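DNA helicase RecQ (Deinococcus radiodurans, PDB 2RHF) probably couples ATP hydrolysis to the unwinding of duplex DNA in the 3'-5' direction, the piece described here being its regulatory C-terminal HRDC domain. Local coordinates at residues E13-R16 / E17-E21; S25-V28 / V29-A33; E57-I60 / E61-E65. All coordinates share one frame; numbering follows the deposited sequence.

All three interactions are local, and together they tie neighbouring elements of the HRDC domain. Interactions 1 and 3 lie on helices 4-22 and 57-76, regular in the first and distorted at Tyr63-Gly64 in the second, and these two helices meet where Leu18 packs on Tyr63. Interaction 2 is instead the short helix 26-29 and its passage into helix 32-41, clasped by arginines of the other two: Arg15 bonds Phe30 O and Asn32 OD1, while Arg59 bonds Val28 O. Each contact is part core, part surface. Leu14 and Leu18 are buried in interaction 1, Val29 and Phe30 in interaction 2, and interaction 3 sets a buried tyrosine against exposed glutamates and phosphate-binding cations.

Interaction 1 of 3, residues E13-R16 / E17-E21; sequences ELRR and ELMKE
Four backbone bonds join 13-16 to 17-21 as successive i to i+4 steps of helix 4-22. Met19 N gives to Arg15 O at 2.8 Å, and Leu18 N to Leu14 O at 2.9 Å with an N-H...O angle of 164°. Glu17 N bonds Glu13 O and Lys20 N bonds Arg16 O at the two ends of the series. Arg15, Glu17 and Glu21 find partners beyond this turn. Arg15 sends NH1 to Phe30 O and to Asn32 OD1, while Glu17 OE1 and Glu21 OE1 both form salt bridges with Arg66 of helix 57-76.

The packing is led by Leu14 and Leu18, whose branches cross at a slant: CG of Leu14 lies 3.9 Å from CD1 of Leu18, and CD1 of Leu14 is as close to CG of Leu18. With CG of Leu14 opposite its own backbone nitrogen (chi1 171°), its branch swings along the helix to meet the next turn. The same CD1 of Leu14 also reaches Glu17 OE1, 3.9 Å away, the two side chains running nearly perpendicular, so the carboxylate bound to Arg66 has a methyl beside it. On another side of the helix, selenomethionine Met19 lays CG 3.2 Å from Arg15 O. Its chain then bends at chi3 (62°), and SE remains over the preceding turn, 4.0 Å from Arg16 CA.

Beyond the leucine pair, Leu14 packs on Arg66 and Ile67 and Leu18 on Tyr63 and Val29, while Met19 touches Ala26. Arg66 thus joins two carboxylates of this helix to helix 57-76, right beside the apolar packing of the leucines, so that charge pairing and buried contact hold the same two helices together.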
loop_
_atom_site.group_PDB
_atom_site.type_symbol
_atom_site.label_atom_id
_atom_site.label_comp_id
_atom_site.label_asym_id
_atom_site.label_seq_id
_atom_site.Cartn_x
_atom_site.Cartn_y
_atom_site.Cartn_z
ATOM N N GLU A 13 7.274 -1.951 -4.745
ATOM C CA GLU A 13 7.713 -3.345 -4.733
ATOM C C GLU A 13 6.555 -4.265 -4.379
ATOM O O GLU A 13 6.366 -5.316 -5.000
ATOM C CB GLU A 13 8.882 -3.517 -3.759
ATOM C CG GLU A 13 10.158 -2.857 -4.294
ATOM C CD GLU A 13 11.264 -2.670 -3.263
ATOM O OE1 GLU A 13 11.033 -2.828 -2.047
ATOM O OE2 GLU A 13 12.392 -2.330 -3.688
ATOM N N LEU A 14 5.765 -3.877 -3.387
ATOM C CA LEU A 14 4.579 -4.648 -3.024
ATOM C C LEU A 14 3.617 -4.709 -4.205
ATOM O O LEU A 14 3.087 -5.779 -4.546
ATOM C CB LEU A 14 3.881 -4.040 -1.821
ATOM C CG LEU A 14 2.518 -4.664 -1.510
ATOM C CD1 LEU A 14 2.618 -6.154 -1.183
ATOM C CD2 LEU A 14 1.843 -3.921 -0.395
ATOM N N ARG A 15 3.366 -3.565 -4.829
ATOM C CA ARG A 15 2.436 -3.522 -5.949
ATOM C C ARG A 15 2.869 -4.490 -7.063
ATOM O O ARG A 15 2.032 -5.200 -7.624
ATOM C CB ARG A 15 2.277 -2.093 -6.449
ATOM C CG ARG A 15 1.233 -1.947 -7.568
ATOM C CD ARG A 15 0.852 -0.511 -7.804
ATOM N NE ARG A 15 1.983 0.283 -8.284
ATOM C CZ ARG A 15 1.924 1.588 -8.531
ATOM N NH1 ARG A 15 0.783 2.256 -8.356
ATOM N NH2 ARG A 15 2.990 2.223 -8.964
ATOM N N ARG A 16 4.175 -4.562 -7.343
ATOM C CA ARG A 16 4.675 -5.523 -8.339
ATOM C C ARG A 16 4.427 -6.974 -7.939
ATOM O O ARG A 16 4.096 -7.797 -8.790
ATOM C CB ARG A 16 6.145 -5.279 -8.647
ATOM C CG ARG A 16 6.407 -3.987 -9.381
ATOM C CD ARG A 16 7.909 -3.703 -9.503
ATOM N NE ARG A 16 8.149 -2.277 -9.731
ATOM C CZ ARG A 16 8.959 -1.511 -9.004
ATOM N NH1 ARG A 16 9.669 -2.023 -7.994
ATOM N NH2 ARG A 16 9.086 -0.227 -9.308
ATOM N N GLU A 17 4.573 -7.290 -6.647
ATOM C CA GLU A 17 4.254 -8.642 -6.165
ATOM C C GLU A 17 2.782 -8.952 -6.383
ATOM O O GLU A 17 2.419 -10.038 -6.848
ATOM C CB GLU A 17 4.584 -8.790 -4.681
ATOM C CG GLU A 17 6.054 -8.650 -4.370
ATOM C CD GLU A 17 6.377 -8.687 -2.882
ATOM O OE1 GLU A 17 5.456 -8.672 -2.036
ATOM O OE2 GLU A 17 7.593 -8.733 -2.570
ATOM N N LEU A 18 1.921 -8.001 -6.026
ATOM C CA LEU A 18 0.486 -8.191 -6.157
ATOM C C LEU A 18 0.064 -8.324 -7.617
ATOM O O LEU A 18 -0.808 -9.123 -7.952
ATOM C CB LEU A 18 -0.265 -7.056 -5.468
ATOM C CG LEU A 18 -0.050 -6.968 -3.947
ATOM C CD1 LEU A 18 -0.693 -5.711 -3.412
ATOM C CD2 LEU A 18 -0.563 -8.203 -3.207
HETATM N N MSE A 19 0.706 -7.559 -8.493
HETATM C CA MSE A 19 0.470 -7.687 -9.941
HETATM C C MSE A 19 0.781 -9.111 -10.418
HETATM O O MSE A 19 0.012 -9.718 -11.169
HETATM C CB MSE A 19 1.356 -6.713 -10.702
HETATM C CG MSE A 19 0.961 -5.248 -10.588
HETATM SE SE MSE A 19 2.355 -4.096 -11.258
HETATM C CE MSE A 19 2.393 -4.698 -13.108
ATOM N N LYS A 20 1.920 -9.641 -9.982
ATOM C CA LYS A 20 2.343 -10.982 -10.381
ATOM C C LYS A 20 1.348 -12.031 -9.872
ATOM O O LYS A 20 0.984 -12.967 -10.608
ATOM C CB LYS A 20 3.767 -11.262 -9.868
ATOM C CG LYS A 20 4.337 -12.640 -10.236
ATOM C CD LYS A 20 5.678 -12.896 -9.529
ATOM C CE LYS A 20 6.123 -14.355 -9.672
ATOM N NZ LYS A 20 7.190 -14.743 -8.694
ATOM N N GLU A 21 0.880 -11.861 -8.638
ATOM C CA GLU A 21 -0.022 -12.818 -7.989
ATOM C C GLU A 21 -1.422 -12.823 -8.579
ATOM O O GLU A 21 -2.053 -13.884 -8.691
ATOM C CB GLU A 21 -0.089 -12.544 -6.491
ATOM C CG GLU A 21 1.217 -12.848 -5.770
ATOM C CD GLU A 21 1.347 -12.145 -4.425
ATOM O OE1 GLU A 21 0.316 -11.734 -3.854
ATOM O OE2 GLU A 21 2.494 -12.012 -3.936
#

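Interaction 2 of 3, residues S25-V28 / V29-A33; sequences SAFV and VFTNA
Phe27 and Thr31 meet one turn apart, their side chains side by side and pointing the same way. The methyl CG2 of Thr31 approaches the ring obliquely, 3.5 Å from CE1 and 3.7 Å from CD1 of Phe27. Thr31 carries OG1 between its backbone nitrogen and carbonyl carbon (chi1 73°), which leaves CG2 for the ring and lets OG1 accept from Thr34 N as the N-cap of helix 32-41.

The backbone here closes one short turn. Val29 N bonds Ser25 O at 3.0 Å, and Phe30 N bonds Ala26 O at 3.0 Å with a more bent N-H...O angle of 140°. Ser25 caps the start of that turn, its OG accepting from Val28 N at 3.1 Å. The CG2 methyl of Val29 sits 3.4 Å from Ser25 O.

Backbone oxygens of this turn are also held from helix 57-76: besides its bond to Val28, Arg59 gives a weak one from NE to Val29 O. Phe30, whose carbonyl is among the acceptors of Arg15, adopts an extended backbone, breaking the helix and turning the chain into the next one. Two N-caps in close succession, Ser25 and Thr31, with an extended break at Phe30, make this a helix-to-helix connection of the all-helical HRDC domain.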
loop_
_atom_site.group_PDB
_atom_site.type_symbol
_atom_site.label_atom_id
_atom_site.label_comp_id
_atom_site.label_asym_id
_atom_site.label_seq_id
_atom_site.Cartn_x
_atom_site.Cartn_y
_atom_site.Cartn_z
ATOM N N SER A 25 -2.979 -5.182 -13.592
ATOM C CA SER A 25 -2.074 -4.064 -13.824
ATOM C C SER A 25 -1.783 -3.320 -12.528
ATOM O O SER A 25 -2.510 -3.445 -11.544
ATOM C CB SER A 25 -2.699 -3.088 -14.814
ATOM O OG SER A 25 -3.840 -2.510 -14.209
ATOM N N ALA A 26 -0.737 -2.506 -12.548
ATOM C CA ALA A 26 -0.447 -1.636 -11.408
ATOM C C ALA A 26 -1.662 -0.804 -11.042
ATOM O O ALA A 26 -2.038 -0.721 -9.871
ATOM C CB ALA A 26 0.727 -0.730 -11.714
ATOM N N PHE A 27 -2.271 -0.181 -12.047
ATOM C CA PHE A 27 -3.427 0.662 -11.854
ATOM C C PHE A 27 -4.562 -0.056 -11.119
ATOM O O PHE A 27 -5.169 0.509 -10.209
ATOM C CB PHE A 27 -3.903 1.207 -13.206
ATOM C CG PHE A 27 -5.171 1.972 -13.110
ATOM C CD1 PHE A 27 -5.165 3.293 -12.664
ATOM C CD2 PHE A 27 -6.385 1.360 -13.389
ATOM C CE1 PHE A 27 -6.361 4.001 -12.518
ATOM C CE2 PHE A 27 -7.571 2.056 -13.233
ATOM C CZ PHE A 27 -7.552 3.379 -12.792
ATOM N N VAL A 28 -4.850 -1.293 -11.514
ATOM C CA VAL A 28 -5.928 -2.059 -10.906
ATOM C C VAL A 28 -5.574 -2.505 -9.481
ATOM O O VAL A 28 -6.459 -2.598 -8.637
ATOM C CB VAL A 28 -6.322 -3.247 -11.809
ATOM C CG1 VAL A 28 -7.209 -4.254 -11.087
ATOM C CG2 VAL A 28 -7.029 -2.730 -13.059
ATOM N N VAL A 29 -4.294 -2.756 -9.209
ATOM C CA VAL A 29 -3.860 -3.090 -7.849
ATOM C C VAL A 29 -4.080 -1.886 -6.916
ATOM O O VAL A 29 -4.876 -1.964 -5.993
ATOM C CB VAL A 29 -2.419 -3.652 -7.833
ATOM C CG1 VAL A 29 -1.922 -3.818 -6.398
ATOM C CG2 VAL A 29 -2.393 -4.996 -8.563
ATOM N N PHE A 30 -3.369 -0.789 -7.152
ATOM C CA PHE A 30 -3.709 0.512 -6.575
ATOM C C PHE A 30 -2.968 1.601 -7.314
ATOM O O PHE A 30 -1.859 1.397 -7.792
ATOM C CB PHE A 30 -3.533 0.600 -5.031
ATOM C CG PHE A 30 -2.170 0.196 -4.505
ATOM C CD1 PHE A 30 -1.107 1.096 -4.505
ATOM C CD2 PHE A 30 -1.978 -1.061 -3.942
ATOM C CE1 PHE A 30 0.127 0.742 -3.981
ATOM C CE2 PHE A 30 -0.735 -1.422 -3.401
ATOM C CZ PHE A 30 0.317 -0.524 -3.437
ATOM N N THR A 31 -3.584 2.769 -7.418
ATOM C CA THR A 31 -3.052 3.819 -8.265
ATOM C C THR A 31 -1.905 4.570 -7.592
ATOM O O THR A 31 -1.674 4.436 -6.379
ATOM C CB THR A 31 -4.133 4.822 -8.626
ATOM O OG1 THR A 31 -4.416 5.616 -7.472
ATOM C CG2 THR A 31 -5.414 4.117 -9.108
ATOM N N ASN A 32 -1.203 5.395 -8.368
ATOM C CA ASN A 32 -0.151 6.204 -7.802
ATOM C C ASN A 32 -0.648 7.214 -6.782
ATOM O O ASN A 32 0.036 7.467 -5.799
ATOM C CB ASN A 32 0.659 6.912 -8.878
ATOM C CG ASN A 32 1.714 6.017 -9.501
ATOM O OD1 ASN A 32 1.729 4.801 -9.294
ATOM N ND2 ASN A 32 2.593 6.611 -10.281
ATOM N N ALA A 33 -1.832 7.792 -6.982
ATOM C CA ALA A 33 -2.372 8.712 -5.971
ATOM C C ALA A 33 -2.594 7.966 -4.659
ATOM O O ALA A 33 -2.323 8.493 -3.574
ATOM C CB ALA A 33 -3.662 9.363 -6.447
#

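Interaction 3 of 3, residues E57-I60 / E61-E65; sequences EKRI and EAYGE. With PO4 (phosphate ion), chain B.
Arg59 and Tyr63 run side by side along helix 57-76, with the guanidinium turned 77° from the phenol ring. The aliphatic part of the arginine does the touching: CG of Arg59 lies 3.8 Å from CE1 of Tyr63. Extended from CG to NE, the chain carries the guanidinium past the ring to a phosphate ion, probably from the crystallisation liquor, lying at the guanidinium edge, in plane. NH1 of Arg59 bonds phosphate O4 at 2.9 Å, nearly straight at 172°, and NH2 bonds O1. NH2 also bonds Val28 O, and Lys58 NZ adds a longer bond of 3.3 Å to phosphate O3.

Glu57 and Glu61 slant across each other on another side, their carboxylates 79° apart and the two OE2 atoms 2.9 Å from each other; such closeness would probably raise the pKa of one. The helix is distorted at Tyr63, and Gly64 N reaches Ile60 O from above the carbonyl plane. Tyr63 packs on Thr22 and Tyr24. Were Arg59 an alanine, Val28 O would probably lose this donor, the phosphate all but Lys58 of this pair, and Tyr63 CE1 the methylene beside it. The paired cations make an anion site, consistent with, though no proof of, an affinity for nucleic acid phosphates.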
loop_
_atom_site.group_PDB
_atom_site.type_symbol
_atom_site.label_atom_id
_atom_site.label_comp_id
_atom_site.label_asym_id
_atom_site.label_seq_id
_atom_site.Cartn_x
_atom_site.Cartn_y
_atom_site.Cartn_z
ATOM N N GLU A 57 -12.660 -0.571 0.149
ATOM C CA GLU A 57 -12.820 -1.769 0.959
ATOM C C GLU A 57 -12.349 -3.063 0.298
ATOM O O GLU A 57 -11.785 -3.934 0.971
ATOM C CB GLU A 57 -14.260 -1.923 1.445
ATOM C CG GLU A 57 -14.466 -3.122 2.370
ATOM C CD GLU A 57 -13.687 -3.028 3.689
ATOM O OE1 GLU A 57 -13.120 -1.954 4.000
ATOM O OE2 GLU A 57 -13.647 -4.038 4.423
ATOM N N LYS A 58 -12.571 -3.201 -1.006
ATOM C CA LYS A 58 -12.163 -4.416 -1.686
ATOM C C LYS A 58 -10.649 -4.622 -1.544
ATOM O O LYS A 58 -10.185 -5.723 -1.248
ATOM C CB LYS A 58 -12.577 -4.370 -3.158
ATOM C CG LYS A 58 -12.366 -5.666 -3.907
ATOM C CD LYS A 58 -12.831 -5.556 -5.346
ATOM C CE LYS A 58 -12.755 -6.893 -6.043
ATOM N NZ LYS A 58 -13.335 -6.812 -7.406
ATOM N N ARG A 59 -9.895 -3.554 -1.754
ATOM C CA ARG A 59 -8.445 -3.618 -1.687
ATOM C C ARG A 59 -7.940 -3.679 -0.245
ATOM O O ARG A 59 -6.904 -4.275 0.021
ATOM C CB ARG A 59 -7.839 -2.461 -2.457
ATOM C CG ARG A 59 -7.966 -2.666 -3.966
ATOM C CD ARG A 59 -7.739 -1.414 -4.779
ATOM N NE ARG A 59 -7.922 -1.694 -6.214
ATOM C CZ ARG A 59 -9.109 -1.860 -6.812
ATOM N NH1 ARG A 59 -10.238 -1.754 -6.117
ATOM N NH2 ARG A 59 -9.165 -2.140 -8.108
ATOM N N ILE A 60 -8.663 -3.080 0.699
ATOM C CA ILE A 60 -8.303 -3.266 2.105
ATOM C C ILE A 60 -8.407 -4.737 2.484
ATOM O O ILE A 60 -7.509 -5.295 3.129
ATOM C CB ILE A 60 -9.140 -2.370 3.027
ATOM C CG1 ILE A 60 -8.753 -0.909 2.798
ATOM C CG2 ILE A 60 -8.962 -2.767 4.503
ATOM C CD1 ILE A 60 -9.673 0.091 3.407
ATOM N N GLU A 61 -9.481 -5.390 2.055
ATOM C CA GLU A 61 -9.648 -6.801 2.353
ATOM C C GLU A 61 -8.593 -7.671 1.684
ATOM O O GLU A 61 -8.016 -8.554 2.320
ATOM C CB GLU A 61 -11.054 -7.255 1.997
ATOM C CG GLU A 61 -12.099 -6.627 2.896
ATOM C CD GLU A 61 -13.505 -7.085 2.598
ATOM O OE1 GLU A 61 -13.672 -8.098 1.890
ATOM O OE2 GLU A 61 -14.445 -6.427 3.084
ATOM N N ALA A 62 -8.314 -7.399 0.414
ATOM C CA ALA A 62 -7.392 -8.217 -0.354
ATOM C C ALA A 62 -5.934 -7.961 0.013
ATOM O O ALA A 62 -5.145 -8.901 0.092
ATOM C CB ALA A 62 -7.600 -7.989 -1.841
ATOM N N TYR A 63 -5.581 -6.686 0.209
ATOM C CA TYR A 63 -4.176 -6.260 0.270
ATOM C C TYR A 63 -3.799 -5.583 1.569
ATOM O O TYR A 63 -2.634 -5.249 1.748
ATOM C CB TYR A 63 -3.839 -5.277 -0.864
ATOM C CG TYR A 63 -4.238 -5.701 -2.258
ATOM C CD1 TYR A 63 -4.736 -4.763 -3.160
ATOM C CD2 TYR A 63 -4.108 -7.023 -2.691
ATOM C CE1 TYR A 63 -5.090 -5.130 -4.451
ATOM C CE2 TYR A 63 -4.472 -7.398 -3.973
ATOM C CZ TYR A 63 -4.958 -6.452 -4.845
ATOM O OH TYR A 63 -5.323 -6.845 -6.117
ATOM N N GLY A 64 -4.764 -5.311 2.440
ATOM C CA GLY A 64 -4.518 -4.427 3.583
ATOM C C GLY A 64 -3.401 -4.892 4.489
ATOM O O GLY A 64 -2.535 -4.112 4.873
ATOM N N GLU A 65 -3.417 -6.162 4.858
ATOM C CA GLU A 65 -2.371 -6.676 5.739
ATOM C C GLU A 65 -1.001 -6.584 5.075
ATOM O O GLU A 65 -0.027 -6.210 5.722
ATOM C CB GLU A 65 -2.685 -8.100 6.192
ATOM C CG GLU A 65 -3.875 -8.201 7.176
ATOM C CD GLU A 65 -3.729 -7.350 8.463
ATOM O OE1 GLU A 65 -2.596 -6.983 8.847
ATOM O OE2 GLU A 65 -4.771 -7.057 9.095
HETATM P P PO4 B . -13.055 -2.559 -8.645
HETATM O O1 PO4 B . -11.728 -2.983 -9.232
HETATM O O2 PO4 B . -13.772 -1.629 -9.606
HETATM O O3 PO4 B . -13.966 -3.756 -8.410
HETATM O O4 PO4 B . -12.860 -1.889 -7.301
#